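Local coordinates for protein Non-reducing end beta-L-arabinofuranosidase (Bacteroides thetaiotaomicron, PDB 5MQO) that probably hydrolyses glycosidic bonds of complex plant pectin, as a family GH127 glycoside hydrolase with a likely role as an aceric acidase, at residues A384-M389 with P459-R464; N56-T61 with R464-A469. All coordinates share one frame; numbering follows the deposited sequence.

Contact 1: A384-M389 with P459-R464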
ATOM      1  N   ALA A 384       8.031   0.024  -2.429  1.00 54.43           N
ATOM      2  CA  ALA A 384       8.073  -1.404  -2.062  1.00 51.74           C
ATOM      3  C   ALA A 384       6.853  -1.721  -1.220  1.00 49.04           C
ATOM      4  O   ALA A 384       6.292  -2.833  -1.301  1.00 46.08           O
ATOM      5  CB  ALA A 384       9.346  -1.746  -1.273  1.00 49.68           C
ATOM      6  N   ASN A 385       6.462  -0.733  -0.413  1.00 46.98           N
ATOM      7  CA  ASN A 385       5.366  -0.884   0.528  1.00 46.98           C
ATOM      8  C   ASN A 385       4.035  -0.819  -0.269  1.00 48.09           C
ATOM      9  O   ASN A 385       3.122  -1.575  -0.024  1.00 48.32           O
ATOM     10  CB  ASN A 385       5.466   0.185   1.603  1.00 45.99           C
ATOM     11  CG  ASN A 385       6.888   0.340   2.163  1.00 46.16           C
ATOM     12  OD1 ASN A 385       7.736  -0.529   1.989  1.00 47.26           O
ATOM     13  ND2 ASN A 385       7.155   1.471   2.821  1.00 45.22           N
ATOM     14  N   ILE A 386       3.990   0.048  -1.275  1.00 49.01           N
ATOM     15  CA  ILE A 386       2.893   0.102  -2.248  1.00 48.63           C
ATOM     16  C   ILE A 386       2.823  -1.206  -3.020  1.00 49.17           C
ATOM     17  O   ILE A 386       1.750  -1.640  -3.412  1.00 49.13           O
ATOM     18  CB  ILE A 386       3.077   1.279  -3.252  1.00 47.75           C
ATOM     19  CG1 ILE A 386       2.953   2.618  -2.515  1.00 47.04           C
ATOM     20  CG2 ILE A 386       2.084   1.197  -4.429  1.00 47.27           C
ATOM     21  CD1 ILE A 386       3.300   3.837  -3.339  1.00 47.17           C
ATOM     22  N   GLY A 387       3.981  -1.793  -3.282  1.00 48.25           N
ATOM     23  CA  GLY A 387       4.048  -3.074  -3.958  1.00 47.89           C
ATOM     24  C   GLY A 387       3.394  -4.171  -3.145  1.00 47.34           C
ATOM     25  O   GLY A 387       2.560  -4.904  -3.657  1.00 47.04           O
ATOM     26  N   ASN A 388       3.773  -4.274  -1.875  1.00 47.56           N
ATOM     27  CA  ASN A 388       3.166  -5.243  -0.965  1.00 46.81           C
ATOM     28  C   ASN A 388       1.639  -5.013  -0.879  1.00 47.60           C
ATOM     29  O   ASN A 388       0.872  -5.975  -0.799  1.00 49.32           O
ATOM     30  CB  ASN A 388       3.795  -5.126   0.413  1.00 44.59           C
ATOM     31  CG  ASN A 388       3.476  -6.306   1.320  1.00 45.11           C
ATOM     32  OD1 ASN A 388       3.353  -7.466   0.890  1.00 45.83           O
ATOM     33  ND2 ASN A 388       3.387  -6.020   2.611  1.00 45.62           N
ATOM     34  N   MET A 389       1.211  -3.754  -0.913  1.00 46.88           N
ATOM     35  CA  MET A 389      -0.204  -3.413  -0.868  1.00 48.75           C
ATOM     36  C   MET A 389      -0.970  -3.937  -2.103  1.00 48.99           C
ATOM     37  O   MET A 389      -1.996  -4.582  -1.969  1.00 47.98           O
ATOM     38  CB  MET A 389      -0.348  -1.901  -0.783  1.00 50.51           C
ATOM     39  CG  MET A 389      -1.787  -1.433  -0.733  1.00 52.81           C
ATOM     40  SD  MET A 389      -1.960   0.345  -0.817  1.00 53.79           S
ATOM     41  CE  MET A 389      -3.655   0.433  -1.333  1.00 55.54           C
ATOM     42  N   PRO A 459       7.803   9.461  -5.537  1.00 75.39           N
ATOM     43  CA  PRO A 459       6.718  10.364  -5.093  1.00 71.97           C
ATOM     44  C   PRO A 459       5.498  10.418  -6.031  1.00 67.68           C
ATOM     45  O   PRO A 459       4.369  10.384  -5.543  1.00 65.07           O
ATOM     46  CB  PRO A 459       7.405  11.737  -4.942  1.00 70.06           C
ATOM     47  CG  PRO A 459       8.835  11.421  -4.775  1.00 72.70           C
ATOM     48  CD  PRO A 459       9.083  10.181  -5.591  1.00 74.99           C
ATOM     49  N   PRO A 460       5.715  10.453  -7.355  1.00 63.95           N
ATOM     50  CA  PRO A 460       4.565  10.312  -8.239  1.00 63.64           C
ATOM     51  C   PRO A 460       3.733   9.047  -8.004  1.00 61.11           C
ATOM     52  O   PRO A 460       2.507   9.109  -7.983  1.00 57.23           O
ATOM     53  CB  PRO A 460       5.203  10.304  -9.622  1.00 65.10           C
ATOM     54  CG  PRO A 460       6.420  11.147  -9.458  1.00 65.71           C
ATOM     55  CD  PRO A 460       6.938  10.774  -8.110  1.00 65.56           C
ATOM     56  N   ASN A 461       4.400   7.921  -7.802  1.00 61.92           N
ATOM     57  CA  ASN A 461       3.699   6.688  -7.498  1.00 61.95           C
ATOM     58  C   ASN A 461       3.018   6.821  -6.130  1.00 61.69           C
ATOM     59  O   ASN A 461       1.860   6.385  -5.951  1.00 65.44           O
ATOM     60  CB  ASN A 461       4.660   5.472  -7.585  1.00 62.98           C
ATOM     61  CG  ASN A 461       3.953   4.132  -7.376  1.00 63.35           C
ATOM     62  OD1 ASN A 461       2.734   4.046  -7.429  1.00 68.50           O
ATOM     63  ND2 ASN A 461       4.721   3.086  -7.111  1.00 64.53           N
ATOM     64  N   THR A 462       3.697   7.440  -5.166  1.00 58.32           N
ATOM     65  CA  THR A 462       3.084   7.616  -3.851  1.00 56.82           C
ATOM     66  C   THR A 462       1.784   8.412  -3.960  1.00 58.68           C
ATOM     67  O   THR A 462       0.753   7.964  -3.471  1.00 60.66           O
ATOM     68  CB  THR A 462       4.066   8.256  -2.868  1.00 53.51           C
ATOM     69  OG1 THR A 462       5.165   7.361  -2.717  1.00 55.85           O
ATOM     70  CG2 THR A 462       3.448   8.488  -1.526  1.00 51.21           C
ATOM     71  N   LEU A 463       1.838   9.563  -4.632  1.00 59.78           N
ATOM     72  CA  LEU A 463       0.694  10.466  -4.751  1.00 59.43           C
ATOM     73  C   LEU A 463      -0.467   9.852  -5.556  1.00 58.00           C
ATOM     74  O   LEU A 463      -1.611   9.892  -5.127  1.00 57.41           O
ATOM     75  CB  LEU A 463       1.122  11.818  -5.354  1.00 60.93           C
ATOM     76  CG  LEU A 463       0.019  12.894  -5.515  1.00 62.70           C
ATOM     77  CD1 LEU A 463      -0.753  13.148  -4.230  1.00 61.87           C
ATOM     78  CD2 LEU A 463       0.579  14.211  -6.049  1.00 63.51           C
ATOM     79  N   ARG A 464      -0.191   9.264  -6.698  1.00 57.64           N
ATOM     80  CA  ARG A 464      -1.271   8.621  -7.431  1.00 60.68           C
ATOM     81  C   ARG A 464      -1.896   7.470  -6.644  1.00 58.87           C
ATOM     82  O   ARG A 464      -3.093   7.231  -6.752  1.00 58.02           O
ATOM     83  CB  ARG A 464      -0.819   8.162  -8.819  1.00 64.09           C
ATOM     84  CG  ARG A 464       0.014   6.907  -8.846  1.00 67.00           C
ATOM     85  CD  ARG A 464      -0.807   5.623  -9.012  1.00 68.65           C
ATOM     86  NE  ARG A 464      -0.492   4.988 -10.281  1.00 71.22           N
ATOM     87  CZ  ARG A 464       0.668   4.388 -10.573  1.00 70.82           C
ATOM     88  NH1 ARG A 464       1.647   4.296  -9.685  1.00 71.25           N
ATOM     89  NH2 ARG A 464       0.850   3.868 -11.782  1.00 72.51           N
TER
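The flat amide of Asn461 faces the methyl end of Ile386. Ile386 CD1 is 4.1 Å from each of Asn461 CG, OD1 and ND2, and so sits above the amide plane. Asn461 CG lies in the plane of the Arg464 guanidinium, off its edge. There NH1 gives OD1 a weak bond that is doubtful, being short (2.5 Å) and strongly bent (116° at the hydrogen). This is helix-to-helix packing inside the mainly helical GH127 catalytic domain, whose clan builds (alpha/alpha)6 barrels. The two helices are also joined by a disulfide, Cys383 to Cys458, one residue before each segment.

No hydrogen bond crosses the contact. Asn461 and Ile386 approach from opposite directions. With chi1 at -176°, Asn461 CG stands anti to the backbone N, which carries the amide toward the isoleucine. ND2 bonds Tyr302 OH, which fixes that end; the arginine adds at most a weak hold on OD1. Arg464 in turn forms a salt bridge with Glu108. Ile386 CD1 is also 4.0 Å from Thr462 OG1. Like ND2, this hydroxyl already has a partner, Cys458 O, one turn back along its own helix. The same methyl rests on the backbone, with Ile386 CD1 3.8 Å from Thr462 CA.

Contact 2: N56-T61 with R464-A469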
ATOM      1  N   ASN A  56      -8.697  15.894   0.277  1.00 66.40           N
ATOM      2  CA  ASN A  56      -8.657  17.346  -0.039  1.00 69.60           C
ATOM      3  C   ASN A  56      -7.242  17.897  -0.137  1.00 66.62           C
ATOM      4  O   ASN A  56      -6.974  18.740  -1.000  1.00 67.95           O
ATOM      5  CB  ASN A  56      -9.481  18.202   0.945  1.00 76.07           C
ATOM      6  CG  ASN A  56     -10.982  18.181   0.636  1.00 79.86           C
ATOM      7  OD1 ASN A  56     -11.448  17.502  -0.296  1.00 80.98           O
ATOM      8  ND2 ASN A  56     -11.744  18.924   1.423  1.00 80.52           N
ATOM      9  N   VAL A  57      -6.336  17.419   0.717  1.00 60.92           N
ATOM     10  CA  VAL A  57      -4.959  17.786   0.552  1.00 58.48           C
ATOM     11  C   VAL A  57      -4.467  17.256  -0.797  1.00 60.14           C
ATOM     12  O   VAL A  57      -4.028  18.038  -1.651  1.00 60.28           O
ATOM     13  CB  VAL A  57      -4.099  17.286   1.696  1.00 58.09           C
ATOM     14  CG1 VAL A  57      -2.626  17.599   1.443  1.00 58.75           C
ATOM     15  CG2 VAL A  57      -4.561  17.914   3.000  1.00 58.79           C
ATOM     16  N   PHE A  58      -4.581  15.949  -1.031  1.00 60.95           N
ATOM     17  CA  PHE A  58      -3.927  15.372  -2.217  1.00 61.66           C
ATOM     18  C   PHE A  58      -4.451  15.996  -3.511  1.00 63.08           C
ATOM     19  O   PHE A  58      -3.651  16.318  -4.398  1.00 65.08           O
ATOM     20  CB  PHE A  58      -4.035  13.833  -2.316  1.00 61.21           C
ATOM     21  CG  PHE A  58      -3.660  13.088  -1.062  1.00 61.62           C
ATOM     22  CD1 PHE A  58      -2.617  13.520  -0.227  1.00 62.31           C
ATOM     23  CD2 PHE A  58      -4.362  11.934  -0.702  1.00 60.27           C
ATOM     24  CE1 PHE A  58      -2.293  12.829   0.935  1.00 60.03           C
ATOM     25  CE2 PHE A  58      -4.036  11.250   0.458  1.00 59.04           C
ATOM     26  CZ  PHE A  58      -3.005  11.700   1.278  1.00 59.02           C
ATOM     27  N   SER A  59      -5.772  16.164  -3.609  1.00 62.69           N
ATOM     28  CA  SER A  59      -6.425  16.688  -4.831  1.00 63.89           C
ATOM     29  C   SER A  59      -6.280  18.209  -4.931  1.00 64.23           C
ATOM     30  O   SER A  59      -5.993  18.766  -5.988  1.00 63.01           O
ATOM     31  CB  SER A  59      -7.921  16.313  -4.862  1.00 63.50           C
ATOM     32  OG  SER A  59      -8.701  17.218  -4.086  1.00 62.57           O
ATOM     33  N   GLY A  60      -6.482  18.872  -3.810  1.00 64.94           N
ATOM     34  CA  GLY A  60      -6.443  20.298  -3.776  1.00 67.56           C
ATOM     35  C   GLY A  60      -5.115  20.904  -3.404  1.00 70.21           C
ATOM     36  O   GLY A  60      -5.080  22.077  -3.026  1.00 77.60           O
ATOM     37  N   THR A  61      -4.010  20.169  -3.517  1.00 69.50           N
ATOM     38  CA  THR A  61      -2.682  20.774  -3.229  1.00 67.60           C
ATOM     39  C   THR A  61      -1.523  20.015  -3.827  1.00 66.50           C
ATOM     40  O   THR A  61      -0.691  20.593  -4.542  1.00 67.32           O
ATOM     41  CB  THR A  61      -2.410  20.896  -1.716  1.00 66.51           C
ATOM     42  OG1 THR A  61      -3.493  21.591  -1.091  1.00 70.21           O
ATOM     43  CG2 THR A  61      -1.093  21.629  -1.435  1.00 65.57           C
ATOM     44  N   ARG A 464      -0.191   9.264  -6.698  1.00 57.64           N
ATOM     45  CA  ARG A 464      -1.271   8.621  -7.431  1.00 60.68           C
ATOM     46  C   ARG A 464      -1.896   7.470  -6.644  1.00 58.87           C
ATOM     47  O   ARG A 464      -3.093   7.231  -6.752  1.00 58.02           O
ATOM     48  CB  ARG A 464      -0.819   8.162  -8.819  1.00 64.09           C
ATOM     49  CG  ARG A 464       0.014   6.907  -8.846  1.00 67.00           C
ATOM     50  CD  ARG A 464      -0.807   5.623  -9.012  1.00 68.65           C
ATOM     51  NE  ARG A 464      -0.492   4.988 -10.281  1.00 71.22           N
ATOM     52  CZ  ARG A 464       0.668   4.388 -10.573  1.00 70.82           C
ATOM     53  NH1 ARG A 464       1.647   4.296  -9.685  1.00 71.25           N
ATOM     54  NH2 ARG A 464       0.850   3.868 -11.782  1.00 72.51           N
ATOM     55  N   THR A 465      -1.097   6.766  -5.849  1.00 57.43           N
ATOM     56  CA  THR A 465      -1.642   5.658  -5.076  1.00 57.63           C
ATOM     57  C   THR A 465      -2.577   6.228  -4.019  1.00 55.99           C
ATOM     58  O   THR A 465      -3.751   5.837  -3.943  1.00 55.67           O
ATOM     59  CB  THR A 465      -0.547   4.783  -4.456  1.00 57.79           C
ATOM     60  OG1 THR A 465       0.033   3.963  -5.476  1.00 58.11           O
ATOM     61  CG2 THR A 465      -1.123   3.871  -3.405  1.00 58.86           C
ATOM     62  N   LEU A 466      -2.075   7.184  -3.248  1.00 53.39           N
ATOM     63  CA  LEU A 466      -2.902   7.841  -2.242  1.00 53.55           C
ATOM     64  C   LEU A 466      -4.130   8.512  -2.853  1.00 53.49           C
ATOM     65  O   LEU A 466      -5.189   8.432  -2.261  1.00 53.35           O
ATOM     66  CB  LEU A 466      -2.105   8.827  -1.391  1.00 52.55           C
ATOM     67  CG  LEU A 466      -1.006   8.191  -0.535  1.00 52.34           C
ATOM     68  CD1 LEU A 466       0.037   9.220  -0.146  1.00 53.20           C
ATOM     69  CD2 LEU A 466      -1.591   7.544   0.695  1.00 52.10           C
ATOM     70  N   CYS A 467      -4.005   9.124  -4.037  1.00 54.79           N
ATOM     71  CA  CYS A 467      -5.174   9.674  -4.770  1.00 56.06           C
ATOM     72  C   CYS A 467      -6.229   8.620  -5.177  1.00 56.02           C
ATOM     73  O   CYS A 467      -7.305   8.985  -5.634  1.00 58.61           O
ATOM     74  CB  CYS A 467      -4.741  10.433  -6.037  1.00 56.78           C
ATOM     75  SG  CYS A 467      -3.983  12.049  -5.765  1.00 57.73           S
ATOM     76  N   GLN A 468      -5.913   7.332  -5.038  1.00 56.27           N
ATOM     77  CA  GLN A 468      -6.798   6.236  -5.413  1.00 54.34           C
ATOM     78  C   GLN A 468      -7.312   5.418  -4.259  1.00 54.22           C
ATOM     79  O   GLN A 468      -8.031   4.454  -4.491  1.00 56.69           O
ATOM     80  CB  GLN A 468      -6.033   5.298  -6.315  1.00 54.47           C
ATOM     81  CG  GLN A 468      -5.707   5.877  -7.678  1.00 56.58           C
ATOM     82  CD  GLN A 468      -4.658   5.061  -8.381  1.00 59.41           C
ATOM     83  OE1 GLN A 468      -3.952   4.260  -7.744  1.00 64.12           O
ATOM     84  NE2 GLN A 468      -4.532   5.253  -9.688  1.00 60.59           N
ATOM     85  N   ALA A 469      -6.955   5.770  -3.022  1.00 54.57           N
ATOM     86  CA  ALA A 469      -7.344   5.002  -1.821  1.00 51.59           C
ATOM     87  C   ALA A 469      -8.794   4.538  -1.855  1.00 51.15           C
ATOM     88  O   ALA A 469      -9.072   3.388  -1.580  1.00 51.03           O
ATOM     89  CB  ALA A 469      -7.108   5.829  -0.583  1.00 50.43           C
TER
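Phe58 and Cys467 mark the nearest approach of the two backbones, with their CA atoms 6.4 Å apart. Segment 56-61 is helical and widens into a pi-type turn at 58-61. Segment 464-469 starts as helix, and a type I beta turn runs from Leu466 to Ala469. In that turn Ala469 N bonds Leu466 O at 3.3 Å. The side chains of Phe58 and Leu466 slant across one another. Leu466 CB lies over one face of the Phe58 ring in a CH-pi contact, 4.0 Å from the centroid and 28° off the normal. The closest ring atom is Phe58 CE2, at 3.6 Å from Leu466 CB.

The contact lies in the helical catalytic domain and joins a helix from near the start of that domain, 50-69, to helix 458-466, late in the domain, and the turn that follows. The bond from CA to CB of Phe58 points toward segment 464-469. With CG anti to the carbonyl carbon (chi1 -49°), the ring comes under Leu466 CB. At the root of the side chain, Cys467 SG packs on Phe58 CB at 3.9 Å. An alanine in place of Phe58 would probably open a gap against Leu466 and end the CH-pi contact. Leu417 also touches Phe58, while Leu466 meets Val416 and Ile420. Cys467 reaches Val113 of helix 102-117. Leu466 CD1 comes to 4.2 Å from Phe58 CZ.

Overall arrangement
Both contacts use helix 458-466 and share Arg464. Their centres are about 12 Å apart, and all four segments belong to the GH127 catalytic domain. The centre of contact 1 is about 6 Å from the centre of the folded chain; that of contact 2 is about 14 Å from it. In sequence the order is 56-61, 384-389, 459-464, 464-469, so contact 2 spans contact 1. The short helix thus meets helix 382-399 and the early helix 50-69. The contacts touch directly: Ile386 CG2 is 3.6 Å from Thr465 OG1, and Leu463 CD1 is 3.9 Å from Phe58 CB. Both are buried, and the shared helix brings sequence-distant segments together within the helical domain.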